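PDB 3TRC: phosphoenolpyruvate-protein phosphotransferase from Coxiella burnetii, which probably transfers phosphate from phosphoenolpyruvate to a histidine of a carrier protein, and is represented here by its GAF domain. Local coordinates for residues A[92-97]-A[111-116]. Numbering follows the deposited sequence.
Sequences LADAPL and DYHGFL
At one edge of the antiparallel GAF-domain sheet, the end of strand 90-92 pairs with strand 114-122 through L92 and F115. The two form an antiparallel hydrogen-bonded pair: L92 N donates to F115 O (2.9 Å), and F115 N returns a bond to L92 O. After L92 the chain leaves the sheet and turns into the short 3-10 segment 95-97. Two further bonds tie this turn to H113. A95 N points at H113 O, 2.8 Å away and almost perfectly straight (179° at the hydrogen). The imidazole of H113 and the carboxylate of D94 extend alongside each other in the same direction. H113 ND1 donates to D94 OD1 at 2.7 Å. The carboxylate oxygen sits in the plane of the ring, at its edge, but the nitrogen meets it from above the carboxylate plane. The two planes are 70° apart. D94 reaches the ring because its CG is anti to the backbone N (chi1 -151°), although its CB points away from segment 111-116. H113 and G114 form a classic beta bulge opposite Q134 of strand 125-134. G114 CA makes a CA-H...O contact with L92 O (3.5 Å). L92 and F115 put their side chains on one face of the sheet, where L79 of helix 78-86 touches both. A95 joins them there, its CB 3.6 Å from F115 CB. L97 N bonds back to D94 O within the turn. The P96 ring lies against segment 111-116, its CG 3.7 Å from Y112 O.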
ATOM      1  N   LEU A  92     -21.123   5.397  -8.266  1.00 13.05           N
ATOM      2  CA  LEU A  92     -22.299   5.704  -9.079  1.00 12.88           C
ATOM      3  C   LEU A  92     -21.922   6.080 -10.506  1.00 16.00           C
ATOM      4  O   LEU A  92     -20.847   6.621 -10.751  1.00 16.06           O
ATOM      5  CB  LEU A  92     -23.074   6.865  -8.451  1.00 15.56           C
ATOM      6  CG  LEU A  92     -23.440   6.706  -6.977  1.00 17.15           C
ATOM      7  CD1 LEU A  92     -23.908   8.031  -6.381  1.00 19.39           C
ATOM      8  CD2 LEU A  92     -24.488   5.624  -6.803  1.00 21.48           C
ATOM      9  N   ALA A  93     -22.827   5.814 -11.443  1.00 17.15           N
ATOM     10  CA  ALA A  93     -22.630   6.210 -12.832  1.00 15.95           C
ATOM     11  C   ALA A  93     -23.074   7.651 -13.089  1.00 15.19           C
ATOM     12  O   ALA A  93     -22.552   8.316 -13.982  1.00 16.84           O
ATOM     13  CB  ALA A  93     -23.365   5.264 -13.764  1.00 14.92           C
ATOM     14  N   ASP A  94     -24.038   8.130 -12.309  1.00 15.71           N
ATOM     15  CA  ASP A  94     -24.547   9.487 -12.498  1.00 15.78           C
ATOM     16  C   ASP A  94     -24.910  10.137 -11.162  1.00 17.47           C
ATOM     17  O   ASP A  94     -26.078  10.151 -10.758  1.00 18.54           O
ATOM     18  CB  ASP A  94     -25.762   9.466 -13.430  1.00 17.35           C
ATOM     19  CG  ASP A  94     -25.927  10.755 -14.215  1.00 21.20           C
ATOM     20  OD1 ASP A  94     -25.386  11.802 -13.799  1.00 21.76           O
ATOM     21  OD2 ASP A  94     -26.620  10.723 -15.255  1.00 22.76           O
ATOM     22  N   ALA A  95     -23.900  10.687 -10.493  1.00 16.01           N
ATOM     23  CA  ALA A  95     -24.064  11.263  -9.159  1.00 14.45           C
ATOM     24  C   ALA A  95     -25.187  12.296  -9.035  1.00 16.11           C
ATOM     25  O   ALA A  95     -25.926  12.274  -8.058  1.00 17.07           O
ATOM     26  CB  ALA A  95     -22.738  11.856  -8.661  1.00 14.38           C
ATOM     27  N   PRO A  96     -25.311  13.210 -10.013  1.00 16.00           N
ATOM     28  CA  PRO A  96     -26.351  14.239  -9.888  1.00 16.44           C
ATOM     29  C   PRO A  96     -27.766  13.674  -9.778  1.00 19.21           C
ATOM     30  O   PRO A  96     -28.655  14.381  -9.300  1.00 18.35           O
ATOM     31  CB  PRO A  96     -26.190  15.050 -11.174  1.00 16.40           C
ATOM     32  CG  PRO A  96     -24.737  14.909 -11.506  1.00 17.88           C
ATOM     33  CD  PRO A  96     -24.424  13.472 -11.160  1.00 17.16           C
ATOM     34  N   LEU A  97     -27.973  12.429 -10.198  1.00 17.34           N
ATOM     35  CA  LEU A  97     -29.296  11.818 -10.100  1.00 18.35           C
ATOM     36  C   LEU A  97     -29.571  11.214  -8.723  1.00 20.03           C
ATOM     37  O   LEU A  97     -30.706  10.858  -8.417  1.00 22.57           O
ATOM     38  CB  LEU A  97     -29.496  10.757 -11.188  1.00 21.30           C
ATOM     39  CG  LEU A  97     -29.258  11.223 -12.627  1.00 25.66           C
ATOM     40  CD1 LEU A  97     -29.604  10.115 -13.610  1.00 27.13           C
ATOM     41  CD2 LEU A  97     -30.066  12.479 -12.921  1.00 26.92           C
ATOM     42  N   ASP A 111     -19.155  19.430 -15.615  1.00 29.65           N
ATOM     43  CA  ASP A 111     -20.313  18.586 -15.341  1.00 31.16           C
ATOM     44  C   ASP A 111     -19.928  17.115 -15.219  1.00 24.42           C
ATOM     45  O   ASP A 111     -19.982  16.367 -16.196  1.00 23.85           O
ATOM     46  CB  ASP A 111     -21.369  18.749 -16.433  1.00 41.84           C
ATOM     47  CG  ASP A 111     -22.179  20.019 -16.276  1.00 53.02           C
ATOM     48  OD1 ASP A 111     -22.568  20.337 -15.130  1.00 55.74           O
ATOM     49  OD2 ASP A 111     -22.423  20.698 -17.296  1.00 56.22           O
ATOM     50  N   TYR A 112     -19.555  16.700 -14.015  1.00 18.80           N
ATOM     51  CA  TYR A 112     -19.184  15.307 -13.788  1.00 19.23           C
ATOM     52  C   TYR A 112     -20.406  14.439 -13.548  1.00 19.98           C
ATOM     53  O   TYR A 112     -21.463  14.925 -13.136  1.00 20.11           O
ATOM     54  CB  TYR A 112     -18.214  15.177 -12.612  1.00 18.75           C
ATOM     55  CG  TYR A 112     -16.988  16.032 -12.765  1.00 19.22           C
ATOM     56  CD1 TYR A 112     -16.077  15.796 -13.786  1.00 19.52           C
ATOM     57  CD2 TYR A 112     -16.740  17.086 -11.895  1.00 20.62           C
ATOM     58  CE1 TYR A 112     -14.953  16.581 -13.937  1.00 20.29           C
ATOM     59  CE2 TYR A 112     -15.618  17.875 -12.035  1.00 20.89           C
ATOM     60  CZ  TYR A 112     -14.729  17.622 -13.056  1.00 22.48           C
ATOM     61  OH  TYR A 112     -13.612  18.414 -13.193  1.00 23.54           O
ATOM     62  N   HIS A 113     -20.256  13.149 -13.816  1.00 18.60           N
ATOM     63  CA  HIS A 113     -21.345  12.208 -13.627  1.00 20.76           C
ATOM     64  C   HIS A 113     -20.879  10.996 -12.839  1.00 19.27           C
ATOM     65  O   HIS A 113     -21.334  10.779 -11.719  1.00 19.80           O
ATOM     66  CB  HIS A 113     -21.951  11.820 -14.976  1.00 20.20           C
ATOM     67  CG  HIS A 113     -22.620  12.964 -15.670  1.00 19.69           C
ATOM     68  ND1 HIS A 113     -23.949  13.277 -15.475  1.00 22.58           N
ATOM     69  CD2 HIS A 113     -22.136  13.898 -16.523  1.00 20.22           C
ATOM     70  CE1 HIS A 113     -24.259  14.341 -16.195  1.00 21.50           C
ATOM     71  NE2 HIS A 113     -23.177  14.738 -16.839  1.00 20.53           N
ATOM     72  N   GLY A 114     -19.961  10.219 -13.410  1.00 11.96           N
ATOM     73  CA  GLY A 114     -19.384   9.089 -12.700  1.00 13.84           C
ATOM     74  C   GLY A 114     -18.762   9.557 -11.397  1.00 13.16           C
ATOM     75  O   GLY A 114     -18.124  10.606 -11.362  1.00 13.32           O
ATOM     76  N   PHE A 115     -18.939   8.775 -10.335  1.00 13.58           N
ATOM     77  CA  PHE A 115     -18.565   9.195  -8.980  1.00 12.61           C
ATOM     78  C   PHE A 115     -18.084   8.009  -8.154  1.00 12.20           C
ATOM     79  O   PHE A 115     -18.739   6.966  -8.101  1.00 13.12           O
ATOM     80  CB  PHE A 115     -19.778   9.844  -8.292  1.00 10.69           C
ATOM     81  CG  PHE A 115     -19.550  10.251  -6.854  1.00 12.91           C
ATOM     82  CD1 PHE A 115     -19.725   9.341  -5.815  1.00 14.71           C
ATOM     83  CD2 PHE A 115     -19.234  11.565  -6.536  1.00 15.93           C
ATOM     84  CE1 PHE A 115     -19.543   9.727  -4.487  1.00 15.38           C
ATOM     85  CE2 PHE A 115     -19.050  11.961  -5.210  1.00 15.15           C
ATOM     86  CZ  PHE A 115     -19.206  11.039  -4.185  1.00 14.90           C
ATOM     87  N   LEU A 116     -16.928   8.159  -7.521  1.00 10.78           N
ATOM     88  CA  LEU A 116     -16.488   7.182  -6.532  1.00 12.21           C
ATOM     89  C   LEU A 116     -16.050   7.923  -5.283  1.00 14.08           C
ATOM     90  O   LEU A 116     -15.063   8.658  -5.302  1.00 15.05           O
ATOM     91  CB  LEU A 116     -15.338   6.324  -7.069  1.00 11.37           C
ATOM     92  CG  LEU A 116     -14.748   5.300  -6.092  1.00 12.05           C
ATOM     93  CD1 LEU A 116     -15.821   4.338  -5.599  1.00 16.84           C
ATOM     94  CD2 LEU A 116     -13.603   4.535  -6.757  1.00 12.03           C
TER